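Local coordinates for CBS domain-containing protein CBSX2, chloroplastic (Arabidopsis thaliana, PDB 4GQY) that binds AMP between its paired CBS domains and probably regulates thioredoxin in the chloroplast in response to adenylate levels, at residues 15-20 with 35-40; 56-61 with 101-106; 60-65 with 94-99; 109-114 with 130-135. One frame throughout, in Å; residues are numbered along the deposited sequence.

Overall arrangement
Two CBS motifs share the chain, and the four contacts follow its order: contact 1 in the first motif, contacts 2 and 3 bridging from the end of the first motif toward the second, contact 4 in the second. Contacts 2 and 3 share Ala60 and Leu61, and their centres lie about 8 Å apart, joined by the salt bridge of Asp57 with Lys94. Contacts 1 and 4 have centres about 15 Å apart and meet where Thr38 bonds Arg131. Contacts 2 and 4, with centres about 19 Å apart on opposite sides of the chain's centre, grip the same AMP, one the ribose, the other the adenine and phosphate, so the nucleotide links both motifs.

Contact 1: residues 15-20 with 35-40; sequences NLHVVK and KKVTGL
His17 and Lys35 meet through a CH-pi contact. The aliphatic part of the lysine lies over one face of the imidazole, with Lys35 CG 3.7 Å from the centroid of the His17 ring and 19° off its normal. Lys35 CB and CG already lie over the ring, CB approaching NE2 of His17 and CG nearest CE1, and the bends of the lysine chain at its second and third torsions bring CE back to CE1 as well. The other face of the imidazole carries the backbone oxygen of Asn15, toward the rim.

Polar contact between the segments is made through water. One molecule sits at the edge of the His17 ring, in its plane, 2.9 Å from NE2 of His17, and donates a longer bond of 3.3 Å to Lys35 O. The water thereby ties the imidazole to the end of helix 25-35, which closes in a Schellman motif with Lys36 at positive phi. From there the chain passes into strand 39-43, so the contact lies at the helix-to-strand connection of the first CBS motif, flanked by the extended loop that precedes the helix.

Apolar contacts continue along the loop past His17. Leu40 divides its two methyls: CD2 lies 3.8 Å from His17 O and also approaches CB of that residue, while CD1 packs at 3.8 Å against Val19 CG1. With chi1 of -65°, Val19 holds CG1 anti to its carbonyl carbon, the branch used here. Both Val19 and Leu40 also rest on Leu31 of helix 25-35, and backbone bonds join Val19 to Pro41 and Ile43.

Contact 2: residues 56-61 with 101-106; sequences YDLLAL and GDLMTP. With AMP (adenosine monophosphate), chain E.
Leu103 pushes one methyl, CD2, in among residues of 56-61, and this is the tightly packed part of the contact. Its closest neighbour is Leu58 CD2, 3.4 Å from Leu103 CD2, a separation shorter than usual for two methyls. The two side chains cross at about a right angle. Leu61 adds its own CD2 at 3.9 Å from the same Leu103 CD2, and the backbone oxygen of Asp57 also borders that methyl. Val25 of helix 25-35 touches both Leu61 and Leu103, so the cluster is buried where helices 55-58 and 100-103 approach each other.

Away from the leucines the protein surfaces part, and the ribose hydroxyls of AMP meet both Asp57 and Thr105, whose OD1 and OG1 remain 4.1 Å apart. The Asp57 carboxylate spans the diol, with OD1 accepting from AMP O3' at 2.6 Å and OD2 from AMP O2' at 2.7 Å. A chi1 of -56° sets the Asp57 carboxylate anti to its own carbonyl carbon. Thr105 OG1 comes to O2' from the second CBS motif at 2.6 Å, while its CG2 lies near AMP N3. Tyr56 brings CD2 to 3.7 Å from AMP C3', and its hydroxyl bonds to Leu125 O of the second subunit.

Asp57 has further partners in Lys94, by a salt bridge to OD1, and Ser54 N at OD2. These would be expected to steady the carboxylate and favour its ionised form, and the two-pronged grip on both hydroxyls is consistent with recognition of a ribose bearing both of them.

Contact 3: residues 60-65 with 94-99; sequences ALDSIS and KTYGKV
Ala60 begins the contact by setting its CB 3.9 Å from Lys94 CB. Further along, the lysine side chain runs extended and leaves these residues, carrying NZ to a salt bridge with Asp57 in the AMP pocket. The carbonyl oxygen of Ala60 lies against the backbone of Thr95, 3.6 Å from its CA. Thr95 turns its hydroxyl to Leu91 O in the preceding turn of its own helix.

At Leu61 the backbones come nearest, the CA atoms of Leu61 and Thr95 being 4.2 Å apart. The Leu61 side chain leaves its backbone on the far side but bends back, placing CD2 at 3.3 Å from Lys94 O. Leu61 is also the N-cap residue of helix 62-65, and its carbonyl oxygen accepts from both Ile64 N and Ser65 N. The short helix thus starts beside the C-terminal turn of helix 81-96, in the region that leads from the first CBS motif toward the second.

Asp62, in the first turn of that short helix, supplies the direct hydrogen bond. Its N donates to Thr95 O at 2.9 Å and 169°, approaching in the carbonyl plane on a lone pair, so a first-turn amide meets a last-turn carbonyl of the other helix. Thr95 CG2 packs beside this bond, near Asp62 CB, and lies over one face of the Tyr96 ring. With CG anti to N (chi1 -178°), the Asp62 carboxylate crosses Tyr96 at a slant, its CG 3.7 Å from CE1 of Tyr96 and its plane inclined 36° to the ring.

Contact 4: residues 109-114 with 130-135; sequences LVVRDS and RRLPVV. With AMP (adenosine monophosphate), chain E.
The second CBS motif builds its adenine pocket where residues 109-114 cross strand 131-135 and are joined to it by a single beta bridge between Val111 and Val134. Two backbone bonds hold the bridge: Val111 N donates to Pro133 O at 3.3 Å, and Val135 N to Val111 O at 3.1 Å. Valines pack beside them. Val110 CG2 meets Val135 CG2 at 3.7 Å, whereas Val111 directs CG1 to Leu132 CD1 and CG2 to Val134 CG2.

At the AMP end, Leu109 reads the adenine with its backbone, N donating to AMP N1 at 2.8 Å and O accepting from AMP N6 at 3.0 Å. Arg131 O takes a longer bond from N6, and Pro133 CD lies beside that amino group. The phosphate is met by Arg130 N, nearly straight at 2.7 Å to O2P (175°), and by Arg131 NH1, which reaches O3P at 3.0 Å with the oxygen at the edge of the guanidinium, near its plane. A bend at chi3 of 65° helps bring Arg131 there, and its NH2 is hydrogen-bonded to Thr38 OG1.

Leu123 of helix 117-127 packs on Val111 and Leu132, strand 141-146 pairs with strand 131-135 through bonds such as Leu132 to Leu145, and Leu49 of strand 49-54 touches Val110, Pro133 and Val135.

Contact 1: residues 15-20 with 35-40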
# COMPACT_ATOMS: atom_id res chain seq x y z
N ASN A 15 6.16 27.36 6.96
CA ASN A 15 7.00 26.64 7.92
C ASN A 15 7.81 25.51 7.29
O ASN A 15 8.60 24.85 7.98
CB ASN A 15 6.13 26.06 9.04
CG ASN A 15 5.51 27.12 9.94
OD1 ASN A 15 5.64 28.32 9.69
ND2 ASN A 15 4.82 26.68 10.99
N LEU A 16 7.61 25.27 5.99
CA LEU A 16 8.21 24.11 5.32
C LEU A 16 9.69 24.26 4.97
O LEU A 16 10.14 25.32 4.51
CB LEU A 16 7.44 23.78 4.03
CG LEU A 16 5.98 23.34 4.14
CD1 LEU A 16 5.43 23.04 2.76
CD2 LEU A 16 5.84 22.15 5.06
N HIS A 17 10.45 23.19 5.18
CA HIS A 17 11.80 23.10 4.64
C HIS A 17 11.73 22.34 3.33
O HIS A 17 11.20 21.23 3.28
CB HIS A 17 12.70 22.38 5.62
CG HIS A 17 12.68 22.96 7.00
ND1 HIS A 17 13.31 24.15 7.31
CD2 HIS A 17 12.10 22.53 8.14
CE1 HIS A 17 13.12 24.42 8.59
NE2 HIS A 17 12.39 23.45 9.12
N VAL A 18 12.22 22.94 2.25
CA VAL A 18 12.07 22.34 0.92
C VAL A 18 13.41 22.28 0.21
O VAL A 18 14.36 22.98 0.59
CB VAL A 18 11.10 23.15 0.04
CG1 VAL A 18 9.75 23.34 0.75
CG2 VAL A 18 11.70 24.51 -0.31
N VAL A 19 13.48 21.44 -0.82
CA VAL A 19 14.65 21.37 -1.70
C VAL A 19 14.20 21.19 -3.15
O VAL A 19 13.01 21.09 -3.44
CB VAL A 19 15.57 20.19 -1.34
CG1 VAL A 19 16.17 20.40 0.03
CG2 VAL A 19 14.78 18.87 -1.40
N LYS A 20 15.17 21.14 -4.06
CA LYS A 20 14.90 20.94 -5.48
C LYS A 20 15.64 19.71 -5.98
O LYS A 20 16.46 19.13 -5.25
CB LYS A 20 15.32 22.19 -6.29
CG LYS A 20 14.65 23.49 -5.86
CD LYS A 20 15.17 24.67 -6.70
CE LYS A 20 14.61 26.00 -6.19
NZ LYS A 20 13.12 26.07 -6.25
N LYS A 35 17.38 20.61 10.84
CA LYS A 35 16.03 21.07 11.19
C LYS A 35 15.22 19.97 11.87
O LYS A 35 14.08 20.18 12.25
CB LYS A 35 15.31 21.63 9.95
CG LYS A 35 16.11 22.73 9.20
CD LYS A 35 16.55 23.88 10.14
CE LYS A 35 16.47 25.26 9.45
NZ LYS A 35 16.31 26.40 10.41
N LYS A 36 15.85 18.82 12.05
CA LYS A 36 15.22 17.68 12.73
C LYS A 36 13.89 17.30 12.09
O LYS A 36 12.84 17.38 12.73
CB LYS A 36 15.06 17.93 14.24
CG LYS A 36 16.38 18.04 14.99
CD LYS A 36 16.18 18.10 16.51
CE LYS A 36 17.39 18.78 17.18
NZ LYS A 36 17.91 18.00 18.34
N VAL A 37 13.92 16.90 10.83
CA VAL A 37 12.74 16.35 10.21
C VAL A 37 13.15 15.08 9.51
O VAL A 37 14.34 14.84 9.28
CB VAL A 37 12.09 17.31 9.20
CG1 VAL A 37 11.72 18.63 9.89
CG2 VAL A 37 13.02 17.54 8.01
N THR A 38 12.16 14.28 9.14
CA THR A 38 12.40 12.92 8.68
C THR A 38 12.33 12.84 7.17
O THR A 38 12.56 11.77 6.61
CB THR A 38 11.36 11.98 9.28
OG1 THR A 38 10.06 12.50 8.98
CG2 THR A 38 11.53 11.90 10.77
N GLY A 39 11.99 13.96 6.52
CA GLY A 39 11.93 14.02 5.07
C GLY A 39 11.64 15.43 4.53
O GLY A 39 11.19 16.32 5.26
N LEU A 40 11.88 15.61 3.24
CA LEU A 40 11.75 16.91 2.60
C LEU A 40 10.93 16.84 1.34
O LEU A 40 11.15 15.98 0.48
CB LEU A 40 13.14 17.45 2.23
CG LEU A 40 14.18 17.55 3.33
CD1 LEU A 40 15.55 17.85 2.76
CD2 LEU A 40 13.77 18.59 4.34
O HOH W 1 11.65 22.27 11.63

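Contact 2: residues 56-61 with 101-106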
# COMPACT_ATOMS: atom_id res chain seq x y z
N TYR A 56 14.60 7.63 4.68
CA TYR A 56 14.61 6.28 4.12
C TYR A 56 15.46 6.24 2.87
O TYR A 56 16.28 5.32 2.70
CB TYR A 56 13.21 5.79 3.76
CG TYR A 56 13.22 4.34 3.31
CD1 TYR A 56 13.42 3.32 4.23
CD2 TYR A 56 13.07 4.00 1.97
CE1 TYR A 56 13.46 2.00 3.84
CE2 TYR A 56 13.10 2.67 1.56
CZ TYR A 56 13.29 1.68 2.50
OH TYR A 56 13.31 0.37 2.10
N ASP A 57 15.25 7.22 2.00
CA ASP A 57 16.00 7.31 0.74
C ASP A 57 17.51 7.53 0.96
O ASP A 57 18.32 6.98 0.23
CB ASP A 57 15.40 8.42 -0.13
CG ASP A 57 13.92 8.22 -0.38
OD1 ASP A 57 13.55 7.10 -0.78
OD2 ASP A 57 13.12 9.18 -0.17
N LEU A 58 17.88 8.30 1.99
CA LEU A 58 19.30 8.52 2.26
C LEU A 58 19.98 7.26 2.81
O LEU A 58 21.18 7.08 2.63
CB LEU A 58 19.51 9.69 3.23
CG LEU A 58 18.97 11.05 2.77
CD1 LEU A 58 19.15 12.11 3.86
CD2 LEU A 58 19.67 11.48 1.51
N LEU A 59 19.21 6.40 3.46
CA LEU A 59 19.79 5.16 4.00
C LEU A 59 20.50 4.33 2.94
O LEU A 59 21.43 3.59 3.25
CB LEU A 59 18.74 4.29 4.67
CG LEU A 59 18.16 4.72 6.01
CD1 LEU A 59 17.05 3.73 6.41
CD2 LEU A 59 19.24 4.78 7.09
N ALA A 60 20.07 4.46 1.69
CA ALA A 60 20.64 3.65 0.62
C ALA A 60 22.05 4.10 0.19
O ALA A 60 22.78 3.34 -0.46
CB ALA A 60 19.70 3.61 -0.58
N LEU A 61 22.42 5.32 0.55
CA LEU A 61 23.70 5.89 0.13
C LEU A 61 24.89 4.98 0.47
O LEU A 61 24.98 4.44 1.58
CB LEU A 61 23.91 7.26 0.78
CG LEU A 61 23.11 8.43 0.22
CD1 LEU A 61 23.31 9.69 1.06
CD2 LEU A 61 23.54 8.70 -1.23
N GLY A 101 17.51 14.78 -6.89
CA GLY A 101 16.93 14.12 -8.05
C GLY A 101 17.33 12.65 -8.16
O GLY A 101 16.52 11.82 -8.60
N ASP A 102 18.55 12.31 -7.76
CA ASP A 102 18.98 10.91 -7.83
C ASP A 102 18.33 10.04 -6.77
O ASP A 102 18.31 8.82 -6.91
CB ASP A 102 20.49 10.79 -7.66
CG ASP A 102 21.27 11.45 -8.76
OD1 ASP A 102 20.82 11.42 -9.93
OD2 ASP A 102 22.35 12.00 -8.45
N LEU A 103 17.84 10.65 -5.68
CA LEU A 103 17.36 9.87 -4.53
C LEU A 103 15.85 9.92 -4.33
O LEU A 103 15.28 8.97 -3.79
CB LEU A 103 18.06 10.32 -3.24
CG LEU A 103 19.39 9.61 -2.92
CD1 LEU A 103 20.48 10.02 -3.88
CD2 LEU A 103 19.83 9.87 -1.50
N MET A 104 15.21 11.00 -4.76
CA MET A 104 13.80 11.26 -4.47
C MET A 104 12.85 10.24 -5.08
O MET A 104 13.19 9.55 -6.04
CB MET A 104 13.39 12.66 -4.94
CG MET A 104 13.14 12.78 -6.41
SD MET A 104 13.01 14.51 -6.91
CE MET A 104 12.17 14.28 -8.49
N THR A 105 11.66 10.14 -4.51
CA THR A 105 10.60 9.41 -5.17
C THR A 105 9.85 10.47 -5.97
O THR A 105 9.40 11.46 -5.40
CB THR A 105 9.67 8.75 -4.15
OG1 THR A 105 10.44 7.86 -3.33
CG2 THR A 105 8.55 7.96 -4.87
N PRO A 106 9.75 10.30 -7.30
CA PRO A 106 9.06 11.37 -8.04
C PRO A 106 7.56 11.20 -7.93
O PRO A 106 7.14 10.11 -7.53
CB PRO A 106 9.52 11.17 -9.50
CG PRO A 106 9.94 9.71 -9.58
CD PRO A 106 10.39 9.31 -8.18
P AMP E . 8.90 7.25 4.52
O1P AMP E . 9.24 6.02 5.35
O2P AMP E . 7.41 7.52 4.37
O3P AMP E . 9.74 8.46 4.90
O5' AMP E . 9.41 6.92 3.04
C5' AMP E . 9.44 5.60 2.55
C4' AMP E . 9.60 5.58 1.05
O4' AMP E . 8.36 6.03 0.43
C3' AMP E . 10.70 6.48 0.49
O3' AMP E . 11.22 5.92 -0.71
C2' AMP E . 9.94 7.76 0.14
O2' AMP E . 10.57 8.54 -0.86
C1' AMP E . 8.59 7.20 -0.33
N9 AMP E . 7.47 8.11 -0.06
C8 AMP E . 7.33 8.79 1.10
N7 AMP E . 6.20 9.55 1.09
C5 AMP E . 5.60 9.35 -0.09
C6 AMP E . 4.39 9.85 -0.76
N6 AMP E . 3.58 10.72 -0.11
N1 AMP E . 4.12 9.39 -2.00
C2 AMP E . 4.91 8.52 -2.65
N3 AMP E . 6.04 8.04 -2.11
C4 AMP E . 6.44 8.41 -0.86

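Contact 3: residues 60-65 with 94-99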
# COMPACT_ATOMS: atom_id res chain seq x y z
N ALA A 60 20.07 4.46 1.69
CA ALA A 60 20.64 3.65 0.62
C ALA A 60 22.05 4.10 0.19
O ALA A 60 22.78 3.34 -0.46
CB ALA A 60 19.70 3.61 -0.58
N LEU A 61 22.42 5.32 0.55
CA LEU A 61 23.70 5.89 0.13
C LEU A 61 24.89 4.98 0.47
O LEU A 61 24.98 4.44 1.58
CB LEU A 61 23.91 7.26 0.78
CG LEU A 61 23.11 8.43 0.22
CD1 LEU A 61 23.31 9.69 1.06
CD2 LEU A 61 23.54 8.70 -1.23
N ASP A 62 25.78 4.82 -0.50
CA ASP A 62 27.03 4.08 -0.36
C ASP A 62 27.73 4.39 0.96
O ASP A 62 28.10 3.48 1.71
CB ASP A 62 27.96 4.43 -1.52
CG ASP A 62 29.27 3.66 -1.47
OD1 ASP A 62 29.21 2.41 -1.46
OD2 ASP A 62 30.34 4.31 -1.43
N SER A 63 27.89 5.68 1.26
CA SER A 63 28.59 6.09 2.47
C SER A 63 27.83 5.77 3.75
O SER A 63 28.37 5.93 4.85
CB SER A 63 28.92 7.59 2.41
OG SER A 63 27.76 8.37 2.19
N ILE A 64 26.59 5.30 3.62
CA ILE A 64 25.76 5.01 4.80
C ILE A 64 25.50 3.53 5.01
O ILE A 64 25.57 3.05 6.14
CB ILE A 64 24.40 5.76 4.72
CG1 ILE A 64 24.64 7.26 4.93
CG2 ILE A 64 23.44 5.26 5.78
CD1 ILE A 64 23.36 8.09 4.96
N SER A 65 25.18 2.80 3.93
CA SER A 65 24.92 1.36 4.03
C SER A 65 25.80 0.48 3.13
O SER A 65 25.34 -0.53 2.61
CB SER A 65 23.44 1.05 3.74
OG SER A 65 23.08 1.47 2.43
N LYS A 94 20.30 5.68 -6.15
CA LYS A 94 20.25 6.06 -4.75
C LYS A 94 21.59 5.82 -4.09
O LYS A 94 22.00 6.58 -3.22
CB LYS A 94 19.18 5.28 -4.01
CG LYS A 94 17.78 5.79 -4.22
CD LYS A 94 16.85 4.99 -3.33
CE LYS A 94 15.54 5.71 -3.09
NZ LYS A 94 14.73 4.97 -2.07
N THR A 95 22.26 4.74 -4.49
CA THR A 95 23.52 4.40 -3.83
C THR A 95 24.60 5.43 -4.14
O THR A 95 25.40 5.76 -3.26
CB THR A 95 23.98 3.00 -4.20
OG1 THR A 95 22.90 2.07 -4.05
CG2 THR A 95 25.14 2.57 -3.31
N TYR A 96 24.62 5.97 -5.36
CA TYR A 96 25.70 6.88 -5.76
C TYR A 96 25.27 8.32 -6.09
O TYR A 96 26.08 9.15 -6.53
CB TYR A 96 26.53 6.26 -6.89
CG TYR A 96 27.18 4.96 -6.46
CD1 TYR A 96 28.26 4.97 -5.59
CD2 TYR A 96 26.69 3.74 -6.87
CE1 TYR A 96 28.85 3.80 -5.16
CE2 TYR A 96 27.26 2.56 -6.44
CZ TYR A 96 28.34 2.59 -5.59
OH TYR A 96 28.92 1.42 -5.16
N GLY A 97 24.00 8.64 -5.82
CA GLY A 97 23.49 9.97 -6.08
C GLY A 97 24.26 11.15 -5.50
O GLY A 97 24.83 11.05 -4.42
N LYS A 98 24.27 12.25 -6.23
CA LYS A 98 24.93 13.48 -5.82
C LYS A 98 23.88 14.57 -5.60
O LYS A 98 24.09 15.50 -4.81
CB LYS A 98 25.90 13.93 -6.91
CG LYS A 98 26.87 12.85 -7.35
CD LYS A 98 27.96 12.62 -6.32
CE LYS A 98 28.81 13.88 -6.13
NZ LYS A 98 29.99 13.65 -5.24
N VAL A 99 22.74 14.45 -6.29
CA VAL A 99 21.66 15.41 -6.07
C VAL A 99 20.37 14.72 -5.63
O VAL A 99 20.21 13.50 -5.84
CB VAL A 99 21.40 16.26 -7.32
CG1 VAL A 99 22.67 17.03 -7.69
CG2 VAL A 99 20.91 15.38 -8.49

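Contact 4: residues 109-114 with 130-135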
# COMPACT_ATOMS: atom_id res chain seq x y z
N LEU A 109 2.26 10.43 -3.74
CA LEU A 109 0.85 10.55 -3.42
C LEU A 109 0.67 11.81 -2.59
O LEU A 109 1.50 12.11 -1.72
CB LEU A 109 0.36 9.35 -2.61
CG LEU A 109 0.34 7.98 -3.29
CD1 LEU A 109 -0.34 6.95 -2.41
CD2 LEU A 109 -0.31 8.07 -4.66
N VAL A 110 -0.42 12.53 -2.85
CA VAL A 110 -0.68 13.80 -2.19
C VAL A 110 -2.15 13.95 -1.83
O VAL A 110 -2.99 13.20 -2.33
CB VAL A 110 -0.26 15.00 -3.05
CG1 VAL A 110 1.23 14.91 -3.41
CG2 VAL A 110 -1.14 15.11 -4.31
N VAL A 111 -2.42 14.90 -0.94
CA VAL A 111 -3.78 15.29 -0.58
C VAL A 111 -3.98 16.80 -0.75
O VAL A 111 -3.00 17.55 -0.95
CB VAL A 111 -4.10 14.96 0.87
CG1 VAL A 111 -4.09 13.44 1.08
CG2 VAL A 111 -3.09 15.66 1.81
N ARG A 112 -5.24 17.22 -0.67
CA ARG A 112 -5.61 18.64 -0.71
C ARG A 112 -5.79 19.13 0.73
O ARG A 112 -6.06 18.32 1.63
CB ARG A 112 -6.95 18.80 -1.45
CG ARG A 112 -6.92 18.38 -2.93
CD ARG A 112 -6.10 19.39 -3.74
NE ARG A 112 -6.67 20.73 -3.55
CZ ARG A 112 -7.68 21.21 -4.29
NH1 ARG A 112 -8.18 20.47 -5.28
NH2 ARG A 112 -8.17 22.43 -4.06
N ASP A 113 -5.66 20.44 0.95
CA ASP A 113 -5.87 20.99 2.30
C ASP A 113 -7.31 20.83 2.78
O ASP A 113 -7.56 20.87 4.00
CB ASP A 113 -5.38 22.44 2.42
CG ASP A 113 -6.11 23.42 1.47
OD1 ASP A 113 -6.85 23.00 0.55
OD2 ASP A 113 -5.90 24.63 1.65
N SER A 114 -8.23 20.66 1.83
CA SER A 114 -9.65 20.49 2.14
C SER A 114 -10.04 19.03 2.16
O SER A 114 -11.21 18.70 2.36
CB SER A 114 -10.50 21.21 1.09
OG SER A 114 -10.07 20.85 -0.21
N ARG A 130 5.32 8.11 5.97
CA ARG A 130 5.44 9.04 7.10
C ARG A 130 4.66 10.34 6.87
O ARG A 130 4.13 10.92 7.82
CB ARG A 130 6.92 9.36 7.40
CG ARG A 130 7.14 10.53 8.39
CD ARG A 130 6.57 10.22 9.78
NE ARG A 130 7.15 9.00 10.33
CZ ARG A 130 6.79 8.42 11.48
NH1 ARG A 130 5.83 8.95 12.24
NH2 ARG A 130 7.39 7.29 11.87
N ARG A 131 4.57 10.78 5.62
CA ARG A 131 3.98 12.09 5.33
C ARG A 131 3.21 12.12 4.01
O ARG A 131 3.52 11.39 3.08
CB ARG A 131 5.07 13.16 5.28
CG ARG A 131 6.06 12.94 4.13
CD ARG A 131 7.33 13.74 4.33
NE ARG A 131 8.09 13.30 5.50
CZ ARG A 131 8.76 12.15 5.58
NH1 ARG A 131 8.77 11.27 4.57
NH2 ARG A 131 9.43 11.87 6.69
N LEU A 132 2.19 12.98 3.96
CA LEU A 132 1.50 13.33 2.73
C LEU A 132 1.76 14.79 2.44
O LEU A 132 1.34 15.67 3.20
CB LEU A 132 0.01 13.11 2.88
CG LEU A 132 -0.24 11.63 3.10
CD1 LEU A 132 -1.68 11.38 3.51
CD2 LEU A 132 0.10 10.96 1.80
N PRO A 133 2.48 15.05 1.36
CA PRO A 133 2.65 16.44 0.93
C PRO A 133 1.26 16.94 0.52
O PRO A 133 0.45 16.17 0.01
CB PRO A 133 3.56 16.32 -0.29
CG PRO A 133 4.19 14.97 -0.20
CD PRO A 133 3.11 14.11 0.42
N VAL A 134 0.98 18.20 0.83
CA VAL A 134 -0.32 18.81 0.60
C VAL A 134 -0.15 19.85 -0.48
O VAL A 134 0.70 20.75 -0.32
CB VAL A 134 -0.83 19.51 1.87
CG1 VAL A 134 -2.31 19.89 1.72
CG2 VAL A 134 -0.64 18.62 3.09
N VAL A 135 -0.92 19.74 -1.56
CA VAL A 135 -0.80 20.64 -2.72
C VAL A 135 -2.13 21.35 -3.04
O VAL A 135 -3.20 20.90 -2.62
CB VAL A 135 -0.35 19.89 -4.00
CG1 VAL A 135 1.03 19.26 -3.82
CG2 VAL A 135 -1.37 18.83 -4.35
P AMP E . 8.90 7.25 4.52
O1P AMP E . 9.24 6.02 5.35
O2P AMP E . 7.41 7.52 4.37
O3P AMP E . 9.74 8.46 4.90
O5' AMP E . 9.41 6.92 3.04
C5' AMP E . 9.44 5.60 2.55
C4' AMP E . 9.60 5.58 1.05
O4' AMP E . 8.36 6.03 0.43
C3' AMP E . 10.70 6.48 0.49
O3' AMP E . 11.22 5.92 -0.71
C2' AMP E . 9.94 7.76 0.14
O2' AMP E . 10.57 8.54 -0.86
C1' AMP E . 8.59 7.20 -0.33
N9 AMP E . 7.47 8.11 -0.06
C8 AMP E . 7.33 8.79 1.10
N7 AMP E . 6.20 9.55 1.09
C5 AMP E . 5.60 9.35 -0.09
C6 AMP E . 4.39 9.85 -0.76
N6 AMP E . 3.58 10.72 -0.11
N1 AMP E . 4.12 9.39 -2.00
C2 AMP E . 4.91 8.52 -2.65
N3 AMP E . 6.04 8.04 -2.11
C4 AMP E . 6.44 8.41 -0.86